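Local coordinates for protein pyruvate kinase (Toxoplasma gondii, PDB 3GG8) that catalyses the phosphoryl transfer from phosphoenolpyruvate to ADP that yields pyruvate and ATP, the closing step of glycolysis, at residues Leu96-Pro105 / Gly221-Phe229; Leu269-Gly280 / Val305-Met315. All blocks are in the same frame, centred on the assembly; numbering follows the deposited sequence.

Contact 1: Leu96-Pro105 / Gly221-Phe229; sequences LAILLDTKGP and GCNFIAASF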
loop_
_atom_site.group_PDB
_atom_site.type_symbol
_atom_site.label_atom_id
_atom_site.label_comp_id
_atom_site.label_asym_id
_atom_site.label_seq_id
_atom_site.Cartn_x
_atom_site.Cartn_y
_atom_site.Cartn_z
ATOM N N LEU C 96 -16.068 -35.407 -16.316
ATOM C CA LEU C 96 -17.282 -34.732 -15.903
ATOM C C LEU C 96 -17.697 -35.184 -14.512
ATOM O O LEU C 96 -17.681 -36.380 -14.209
ATOM C CB LEU C 96 -18.410 -35.081 -16.882
ATOM C CG LEU C 96 -18.326 -34.587 -18.321
ATOM C CD1 LEU C 96 -19.374 -35.298 -19.167
ATOM C CD2 LEU C 96 -18.535 -33.078 -18.366
ATOM N N ALA C 97 -18.066 -34.231 -13.662
ATOM C CA ALA C 97 -18.609 -34.595 -12.353
ATOM C C ALA C 97 -20.115 -34.717 -12.467
ATOM O O ALA C 97 -20.739 -34.096 -13.334
ATOM C CB ALA C 97 -18.226 -33.577 -11.296
ATOM N N ILE C 98 -20.683 -35.536 -11.592
ATOM C CA ILE C 98 -22.125 -35.752 -11.520
ATOM C C ILE C 98 -22.647 -35.220 -10.179
ATOM O O ILE C 98 -22.132 -35.566 -9.118
ATOM C CB ILE C 98 -22.471 -37.238 -11.755
ATOM C CG1 ILE C 98 -21.972 -37.670 -13.148
ATOM C CG2 ILE C 98 -23.971 -37.481 -11.625
ATOM C CD1 ILE C 98 -22.092 -39.166 -13.415
ATOM N N LEU C 99 -23.620 -34.311 -10.269
ATOM C CA LEU C 99 -24.242 -33.662 -9.125
ATOM C C LEU C 99 -25.710 -34.115 -9.006
ATOM O O LEU C 99 -26.481 -33.928 -9.950
ATOM C CB LEU C 99 -24.129 -32.126 -9.311
ATOM C CG LEU C 99 -24.689 -31.113 -8.291
ATOM C CD1 LEU C 99 -23.686 -29.996 -7.979
ATOM C CD2 LEU C 99 -26.003 -30.483 -8.750
ATOM N N LEU C 100 -26.083 -34.742 -7.878
ATOM C CA LEU C 100 -27.493 -35.020 -7.559
ATOM C C LEU C 100 -28.114 -33.796 -6.864
ATOM O O LEU C 100 -27.618 -33.351 -5.831
ATOM C CB LEU C 100 -27.600 -36.248 -6.652
ATOM C CG LEU C 100 -28.942 -36.920 -6.338
ATOM C CD1 LEU C 100 -28.688 -38.255 -5.677
ATOM C CD2 LEU C 100 -29.846 -36.078 -5.439
ATOM N N ASP C 101 -29.176 -33.242 -7.440
ATOM C CA ASP C 101 -29.868 -32.081 -6.856
ATOM C C ASP C 101 -31.204 -32.548 -6.271
ATOM O O ASP C 101 -32.116 -32.917 -7.006
ATOM C CB ASP C 101 -30.070 -30.981 -7.913
ATOM C CG ASP C 101 -30.667 -29.688 -7.334
ATOM O OD1 ASP C 101 -31.499 -29.763 -6.391
ATOM O OD2 ASP C 101 -30.324 -28.584 -7.834
ATOM N N THR C 102 -31.311 -32.537 -4.946
ATOM C CA THR C 102 -32.462 -33.145 -4.277
ATOM C C THR C 102 -33.771 -32.361 -4.534
ATOM O O THR C 102 -33.753 -31.144 -4.843
ATOM C CB THR C 102 -32.221 -33.333 -2.753
ATOM O OG1 THR C 102 -32.048 -32.059 -2.145
ATOM C CG2 THR C 102 -30.972 -34.194 -2.468
ATOM N N LYS C 103 -34.895 -33.073 -4.442
ATOM C CA LYS C 103 -36.207 -32.442 -4.506
ATOM C C LYS C 103 -36.404 -31.524 -3.297
ATOM O O LYS C 103 -36.660 -30.320 -3.448
ATOM C CB LYS C 103 -37.302 -33.502 -4.546
ATOM C CG LYS C 103 -38.714 -32.981 -4.756
ATOM C CD LYS C 103 -39.666 -34.131 -4.632
ATOM C CE LYS C 103 -41.115 -33.710 -4.730
ATOM N NZ LYS C 103 -41.508 -33.762 -6.152
ATOM N N GLY C 104 -36.278 -32.098 -2.103
ATOM C CA GLY C 104 -36.475 -31.337 -0.868
ATOM C C GLY C 104 -37.919 -30.921 -0.609
ATOM O O GLY C 104 -38.824 -31.317 -1.340
ATOM N N PRO C 105 -38.134 -30.108 0.438
ATOM C CA PRO C 105 -39.457 -29.624 0.853
ATOM C C PRO C 105 -40.155 -28.736 -0.167
ATOM O O PRO C 105 -39.504 -27.932 -0.852
ATOM C CB PRO C 105 -39.152 -28.818 2.132
ATOM C CG PRO C 105 -37.711 -28.424 1.985
ATOM C CD PRO C 105 -37.071 -29.609 1.331
ATOM N N GLY C 221 -22.312 -43.307 -8.502
ATOM C CA GLY C 221 -21.124 -42.503 -8.704
ATOM C C GLY C 221 -21.352 -40.999 -8.764
ATOM O O GLY C 221 -20.620 -40.284 -9.458
ATOM N N CYS C 222 -22.352 -40.498 -8.047
ATOM C CA CYS C 222 -22.506 -39.044 -7.960
ATOM C C CYS C 222 -21.365 -38.493 -7.093
ATOM O O CYS C 222 -20.984 -39.116 -6.098
ATOM C CB CYS C 222 -23.862 -38.674 -7.379
ATOM S SG CYS C 222 -25.232 -39.202 -8.412
ATOM N N ASN C 223 -20.797 -37.363 -7.508
ATOM C CA ASN C 223 -19.663 -36.774 -6.796
ATOM C C ASN C 223 -20.094 -35.672 -5.844
ATOM O O ASN C 223 -19.390 -35.367 -4.886
ATOM C CB ASN C 223 -18.597 -36.247 -7.770
ATOM C CG ASN C 223 -18.320 -37.214 -8.901
ATOM O OD1 ASN C 223 -18.772 -37.008 -10.031
ATOM N ND2 ASN C 223 -17.596 -38.292 -8.598
ATOM N N PHE C 224 -21.248 -35.071 -6.126
ATOM C CA PHE C 224 -21.798 -34.026 -5.292
ATOM C C PHE C 224 -23.268 -34.283 -5.007
ATOM O O PHE C 224 -23.986 -34.837 -5.845
ATOM C CB PHE C 224 -21.711 -32.659 -5.990
ATOM C CG PHE C 224 -20.314 -32.157 -6.241
ATOM C CD1 PHE C 224 -19.670 -31.336 -5.299
ATOM C CD2 PHE C 224 -19.664 -32.433 -7.447
ATOM C CE1 PHE C 224 -18.382 -30.827 -5.532
ATOM C CE2 PHE C 224 -18.371 -31.935 -7.692
ATOM C CZ PHE C 224 -17.734 -31.124 -6.729
ATOM N N ILE C 225 -23.713 -33.848 -3.828
ATOM C CA ILE C 225 -25.130 -33.650 -3.554
ATOM C C ILE C 225 -25.384 -32.141 -3.440
ATOM O O ILE C 225 -24.731 -31.447 -2.664
ATOM C CB ILE C 225 -25.600 -34.346 -2.248
ATOM C CG1 ILE C 225 -25.155 -35.821 -2.168
ATOM C CG2 ILE C 225 -27.112 -34.193 -2.051
ATOM C CD1 ILE C 225 -25.805 -36.800 -3.156
ATOM N N ALA C 226 -26.305 -31.635 -4.242
ATOM C CA ALA C 226 -26.806 -30.284 -4.056
ATOM C C ALA C 226 -28.130 -30.444 -3.331
ATOM O O ALA C 226 -29.015 -31.128 -3.823
ATOM C CB ALA C 226 -26.996 -29.569 -5.393
ATOM N N ALA C 227 -28.245 -29.859 -2.140
ATOM C CA ALA C 227 -29.405 -30.092 -1.292
ATOM C C ALA C 227 -30.302 -28.860 -1.363
ATOM O O ALA C 227 -29.918 -27.781 -0.936
ATOM C CB ALA C 227 -28.966 -30.362 0.130
ATOM N N SER C 228 -31.501 -29.023 -1.905
ATOM C CA SER C 228 -32.393 -27.878 -2.056
ATOM C C SER C 228 -32.839 -27.316 -0.710
ATOM O O SER C 228 -32.965 -28.059 0.269
ATOM C CB SER C 228 -33.590 -28.255 -2.933
ATOM O OG SER C 228 -33.130 -28.512 -4.244
ATOM N N PHE C 229 -33.026 -25.992 -0.660
ATOM C CA PHE C 229 -33.672 -25.323 0.474
ATOM C C PHE C 229 -33.002 -25.576 1.832
ATOM O O PHE C 229 -33.677 -25.924 2.811
ATOM C CB PHE C 229 -35.160 -25.733 0.535
ATOM C CG PHE C 229 -36.075 -24.644 1.031
ATOM C CD1 PHE C 229 -36.478 -23.617 0.188
ATOM C CD2 PHE C 229 -36.553 -24.659 2.332
ATOM C CE1 PHE C 229 -37.339 -22.609 0.643
ATOM C CE2 PHE C 229 -37.410 -23.651 2.788
ATOM C CZ PHE C 229 -37.798 -22.634 1.943
#

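Contact 2: Leu269-Gly280 / Val305-Met315; sequences LAEADGIMIARG and VGKPVITATQM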
loop_
_atom_site.group_PDB
_atom_site.type_symbol
_atom_site.label_atom_id
_atom_site.label_comp_id
_atom_site.label_asym_id
_atom_site.label_seq_id
_atom_site.Cartn_x
_atom_site.Cartn_y
_atom_site.Cartn_z
ATOM N N LEU C 269 -21.985 -22.433 5.312
ATOM C CA LEU C 269 -20.761 -22.453 4.532
ATOM C C LEU C 269 -19.644 -23.240 5.221
ATOM O O LEU C 269 -18.934 -23.999 4.564
ATOM C CB LEU C 269 -20.291 -21.033 4.237
ATOM C CG LEU C 269 -18.975 -20.826 3.486
ATOM C CD1 LEU C 269 -18.882 -21.611 2.187
ATOM C CD2 LEU C 269 -18.777 -19.315 3.232
ATOM N N ALA C 270 -19.483 -23.042 6.531
ATOM C CA ALA C 270 -18.431 -23.725 7.290
ATOM C C ALA C 270 -18.606 -25.231 7.255
ATOM O O ALA C 270 -17.619 -25.957 7.213
ATOM C CB ALA C 270 -18.380 -23.228 8.748
ATOM N N GLU C 271 -19.850 -25.705 7.275
ATOM C CA GLU C 271 -20.102 -27.152 7.258
ATOM C C GLU C 271 -20.046 -27.769 5.866
ATOM O O GLU C 271 -19.912 -28.985 5.720
ATOM C CB GLU C 271 -21.459 -27.475 7.895
ATOM C CG GLU C 271 -21.484 -27.410 9.412
ATOM C CD GLU C 271 -20.558 -28.413 10.079
ATOM O OE1 GLU C 271 -19.975 -29.258 9.371
ATOM O OE2 GLU C 271 -20.406 -28.355 11.326
ATOM N N ALA C 272 -20.158 -26.930 4.848
ATOM C CA ALA C 272 -20.349 -27.381 3.478
ATOM C C ALA C 272 -19.044 -27.471 2.710
ATOM O O ALA C 272 -18.011 -26.942 3.146
ATOM C CB ALA C 272 -21.279 -26.438 2.764
ATOM N N ASP C 273 -19.110 -28.126 1.551
ATOM C CA ASP C 273 -17.983 -28.209 0.644
ATOM C C ASP C 273 -18.054 -27.109 -0.435
ATOM O O ASP C 273 -17.117 -26.905 -1.202
ATOM C CB ASP C 273 -17.902 -29.620 0.060
ATOM C CG ASP C 273 -17.735 -30.680 1.146
ATOM O OD1 ASP C 273 -16.743 -30.595 1.910
ATOM O OD2 ASP C 273 -18.598 -31.586 1.262
ATOM N N GLY C 274 -19.162 -26.375 -0.449
ATOM C CA GLY C 274 -19.392 -25.314 -1.433
ATOM C C GLY C 274 -20.854 -24.920 -1.399
ATOM O O GLY C 274 -21.644 -25.541 -0.687
ATOM N N ILE C 275 -21.209 -23.896 -2.166
ATOM C CA ILE C 275 -22.542 -23.292 -2.106
ATOM C C ILE C 275 -23.160 -23.182 -3.505
ATOM O O ILE C 275 -22.448 -22.945 -4.491
ATOM C CB ILE C 275 -22.491 -21.867 -1.408
ATOM C CG1 ILE C 275 -22.160 -21.970 0.097
ATOM C CG2 ILE C 275 -23.777 -21.022 -1.671
ATOM C CD1 ILE C 275 -23.099 -22.882 0.931
ATOM N N MET C 276 -24.477 -23.369 -3.584
ATOM C CA MET C 276 -25.225 -23.017 -4.783
ATOM C C MET C 276 -26.201 -21.885 -4.435
ATOM O O MET C 276 -27.011 -22.009 -3.509
ATOM C CB MET C 276 -25.930 -24.242 -5.382
ATOM C CG MET C 276 -26.728 -23.930 -6.646
ATOM S SD MET C 276 -27.632 -25.297 -7.367
ATOM C CE MET C 276 -26.347 -26.550 -7.586
ATOM N N ILE C 277 -26.071 -20.759 -5.136
ATOM C CA ILE C 277 -26.932 -19.604 -4.947
ATOM C C ILE C 277 -28.117 -19.692 -5.926
ATOM O O ILE C 277 -27.933 -19.596 -7.142
ATOM C CB ILE C 277 -26.144 -18.285 -5.187
ATOM C CG1 ILE C 277 -24.889 -18.219 -4.311
ATOM C CG2 ILE C 277 -27.054 -17.032 -5.010
ATOM C CD1 ILE C 277 -23.963 -17.076 -4.666
ATOM N N ALA C 278 -29.322 -19.904 -5.396
ATOM C CA ALA C 278 -30.534 -19.984 -6.208
ATOM C C ALA C 278 -31.230 -18.631 -6.196
ATOM O O ALA C 278 -32.126 -18.394 -5.369
ATOM C CB ALA C 278 -31.470 -21.071 -5.677
ATOM N N ARG C 279 -30.821 -17.757 -7.123
ATOM C CA ARG C 279 -31.334 -16.383 -7.201
ATOM C C ARG C 279 -32.837 -16.289 -7.358
ATOM O O ARG C 279 -33.461 -15.506 -6.669
ATOM C CB ARG C 279 -30.682 -15.592 -8.348
ATOM C CG ARG C 279 -29.210 -15.270 -8.167
ATOM C CD ARG C 279 -28.358 -16.196 -9.019
ATOM N NE ARG C 279 -28.760 -16.188 -10.426
ATOM C CZ ARG C 279 -28.413 -15.253 -11.307
ATOM N NH1 ARG C 279 -27.652 -14.226 -10.947
ATOM N NH2 ARG C 279 -28.830 -15.350 -12.566
ATOM N N GLY C 280 -33.411 -17.065 -8.276
ATOM C CA GLY C 280 -34.840 -17.015 -8.554
ATOM C C GLY C 280 -35.713 -17.348 -7.348
ATOM O O GLY C 280 -36.729 -16.703 -7.119
ATOM N N VAL C 305 -12.757 -18.174 1.645
ATOM C CA VAL C 305 -12.549 -19.399 2.381
ATOM C C VAL C 305 -12.145 -20.539 1.433
ATOM O O VAL C 305 -11.810 -21.648 1.874
ATOM C CB VAL C 305 -13.810 -19.691 3.251
ATOM C CG1 VAL C 305 -14.771 -20.685 2.588
ATOM C CG2 VAL C 305 -13.409 -20.092 4.658
ATOM N N GLY C 306 -12.160 -20.244 0.131
ATOM C CA GLY C 306 -11.677 -21.147 -0.909
ATOM C C GLY C 306 -12.593 -22.295 -1.277
ATOM O O GLY C 306 -12.126 -23.347 -1.710
ATOM N N LYS C 307 -13.901 -22.111 -1.112
ATOM C CA LYS C 307 -14.867 -23.169 -1.409
ATOM C C LYS C 307 -15.688 -22.784 -2.648
ATOM O O LYS C 307 -16.091 -21.608 -2.789
ATOM C CB LYS C 307 -15.772 -23.407 -0.193
ATOM C CG LYS C 307 -15.075 -24.083 1.004
ATOM C CD LYS C 307 -16.079 -24.377 2.116
ATOM C CE LYS C 307 -15.475 -25.201 3.253
ATOM N NZ LYS C 307 -16.354 -25.231 4.474
ATOM N N PRO C 308 -15.935 -23.747 -3.560
ATOM C CA PRO C 308 -16.586 -23.391 -4.827
ATOM C C PRO C 308 -17.999 -22.854 -4.650
ATOM O O PRO C 308 -18.750 -23.360 -3.826
ATOM C CB PRO C 308 -16.635 -24.721 -5.576
ATOM C CG PRO C 308 -16.532 -25.761 -4.502
ATOM C CD PRO C 308 -15.633 -25.189 -3.484
ATOM N N VAL C 309 -18.353 -21.835 -5.425
ATOM C CA VAL C 309 -19.715 -21.288 -5.414
ATOM C C VAL C 309 -20.325 -21.438 -6.813
ATOM O O VAL C 309 -19.656 -21.153 -7.822
ATOM C CB VAL C 309 -19.765 -19.800 -4.876
ATOM C CG1 VAL C 309 -18.948 -18.851 -5.726
ATOM C CG2 VAL C 309 -21.222 -19.292 -4.697
ATOM N N ILE C 310 -21.559 -21.939 -6.869
ATOM C CA ILE C 310 -22.325 -22.010 -8.127
ATOM C C ILE C 310 -23.452 -20.962 -8.159
ATOM O O ILE C 310 -24.226 -20.848 -7.229
ATOM C CB ILE C 310 -22.946 -23.411 -8.348
ATOM C CG1 ILE C 310 -21.904 -24.515 -8.084
ATOM C CG2 ILE C 310 -23.606 -23.537 -9.748
ATOM C CD1 ILE C 310 -22.543 -25.878 -7.909
ATOM N N THR C 311 -23.511 -20.206 -9.245
ATOM C CA THR C 311 -24.588 -19.267 -9.503
ATOM C C THR C 311 -25.640 -19.922 -10.419
ATOM O O THR C 311 -25.354 -20.300 -11.565
ATOM C CB THR C 311 -24.024 -17.960 -10.116
ATOM O OG1 THR C 311 -23.013 -17.444 -9.239
ATOM C CG2 THR C 311 -25.111 -16.913 -10.284
ATOM N N ALA C 312 -26.857 -20.037 -9.895
ATOM C CA ALA C 312 -27.889 -20.827 -10.528
ATOM C C ALA C 312 -29.183 -20.037 -10.722
ATOM O O ALA C 312 -29.427 -19.036 -10.034
ATOM C CB ALA C 312 -28.145 -22.103 -9.714
ATOM N N THR C 313 -29.987 -20.507 -11.681
ATOM C CA THR C 313 -31.336 -20.027 -11.980
ATOM C C THR C 313 -31.321 -18.682 -12.667
ATOM O O THR C 313 -30.412 -17.867 -12.467
ATOM C CB THR C 313 -32.288 -19.959 -10.752
ATOM O OG1 THR C 313 -32.061 -18.741 -10.042
ATOM C CG2 THR C 313 -32.107 -21.152 -9.819
ATOM N N GLN C 314 -32.343 -18.473 -13.490
ATOM C CA GLN C 314 -32.525 -17.245 -14.222
ATOM C C GLN C 314 -31.227 -16.737 -14.856
ATOM O O GLN C 314 -30.886 -15.557 -14.716
ATOM C CB GLN C 314 -33.134 -16.187 -13.306
ATOM C CG GLN C 314 -34.331 -16.686 -12.518
ATOM C CD GLN C 314 -34.999 -15.567 -11.768
ATOM O OE1 GLN C 314 -34.337 -14.672 -11.231
ATOM N NE2 GLN C 314 -36.316 -15.600 -11.735
ATOM N N MET C 315 -30.526 -17.638 -15.547
ATOM C CA MET C 315 -29.245 -17.336 -16.183
ATOM C C MET C 315 -29.389 -16.932 -17.648
ATOM O O MET C 315 -29.248 -15.757 -17.997
ATOM C CB MET C 315 -28.280 -18.519 -16.022
ATOM C CG MET C 315 -27.890 -18.769 -14.554
ATOM S SD MET C 315 -26.797 -17.479 -13.883
ATOM C CE MET C 315 -25.233 -18.168 -14.390
#

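Contact 1: Leu96-Pro105 / Gly221-Phe229
Two successive backbone amides converge on Ile98 O: Asn223 N at 2.8 Å from Ile98 O and Phe224 N at 3.2 Å from it, both in its carbonyl plane. The pair opens the parallel seam between the third and fourth strands of the eight-stranded (beta/alpha) barrel of pyruvate kinase. Asn223 also works through its side chain. With CG anti to its carbonyl carbon (chi1 -44°), the carboxamide turns back to the neighbouring strand, and Asn223 OD1 accepts from Ile98 N at 2.9 Å in an almost straight bond (169° at the hydrogen). Two amides on its oxygen and the carboxamide oxygen on its NH thus occupy both polar backbone atoms of Ile98, and the Phe224 bond is already the first rung of the ladder. That ladder continues with Leu100 donating to Phe224 O, Ala226 to Leu100 O and Thr102 to Ala226 O.

Side chains alternate across the seam. Leu99, Asp101, Phe224 and Ala226 point into the barrel, where Leu99 straddles two neighbours: its CD2 reaches Ala226 CB at 3.6 Å, while its CD1 meets Phe224 CB. Ala97 CB lies in the plane of the Phe224 ring, at the CE2 edge, and His447 completes an edge-to-face pair with that ring. On the outer face Leu100 and Ile225 run side by side, and helix 207-217 covers Ile225.

At the C-terminal ends of the strands, the side of the barrel where this fold places its active sites, the chemistry turns polar. Asp101 OD2 forms salt bridges with Arg66 and Lys255, and Lys255 also bonds Ser228 OG. Thr102 and Ser228 make a reciprocal exchange: Thr102 OG1, set between its backbone N and carbonyl carbon (chi1 63°), accepts from Ser228 N at 3.1 Å, and Ser228 OG donates to Thr102 O at 2.8 Å.

Contact 2: Leu269-Gly280 / Val305-Met315
Arg279 meets the Thr313 carbonyl side-on, its NE and NH2 both donating to Thr313 O, at 3.1 Å and 3.0 Å respectively, with the oxygen exactly in the guanidinium plane. Bends at chi2 and chi3 fold the chain across the end of strand 309-312. Over one guanidinium face sit Thr311 CG2 and the sulfur of Met315, whose side chain runs at about a right angle to the arginine; Met315 SD lies 3.2 Å from Arg279 NH2. Asp332 forms a salt bridge with NH2, and Gln295 accepts from NH1.

These strands are parallel neighbours in the (beta/alpha) barrel, joined by a regular backbone ladder and linked by a beta-alpha-beta crossover through helix 288-305. Beneath that helix Ile277 slants across Val309, with Ile277 CD1 3.5 Å from Val309 CG2. Facing the barrel interior, Met276 stretches out as far as its sulfur and then bends (chi3 -54°), bringing CE to Ile310 CD1 while CG rests on Ala312 CB at 3.8 Å.

At the other end, Lys307 extends past Leu269 CD1 to the C-terminus of helix 265-271. Its NZ approaches Leu269 O on a lone pair in the carbonyl plane at 2.9 Å, and Ala272 O at 2.7 Å.

Thr313 OG1 accepts from Gly280 N at 2.8 Å, joining the first turn of helix 279-282 to the chain just after strand 309-312, and donates to Ala312 O of its own segment. A cationic side chain thus closes each end of the ladder by binding backbone carbonyls, and the carbonyl-rich helix end would be expected to favour the charged form of Lys307.

Overall arrangement
Both contacts are buried pairs of adjacent parallel strands in one closed barrel, with strand 251-256 lying between the two pairs. Their centres are about 12 Å apart, and their inward side chains meet: Met276 CE packs on Ala226 CB at 3.8 Å, and Leu99 approaches both Met276 and Ile310. The chemistry separates them at the ends. Contact 1 relies on neutral amide and hydroxyl exchanges across its seam, its one acidic side chain being paired with bases from other strands. Contact 2 uses a lysine and an arginine on main-chain carbonyls, and it reaches the assembly, where Arg327 of the second subunit bonds Gln314; no other subunit touches contact 1.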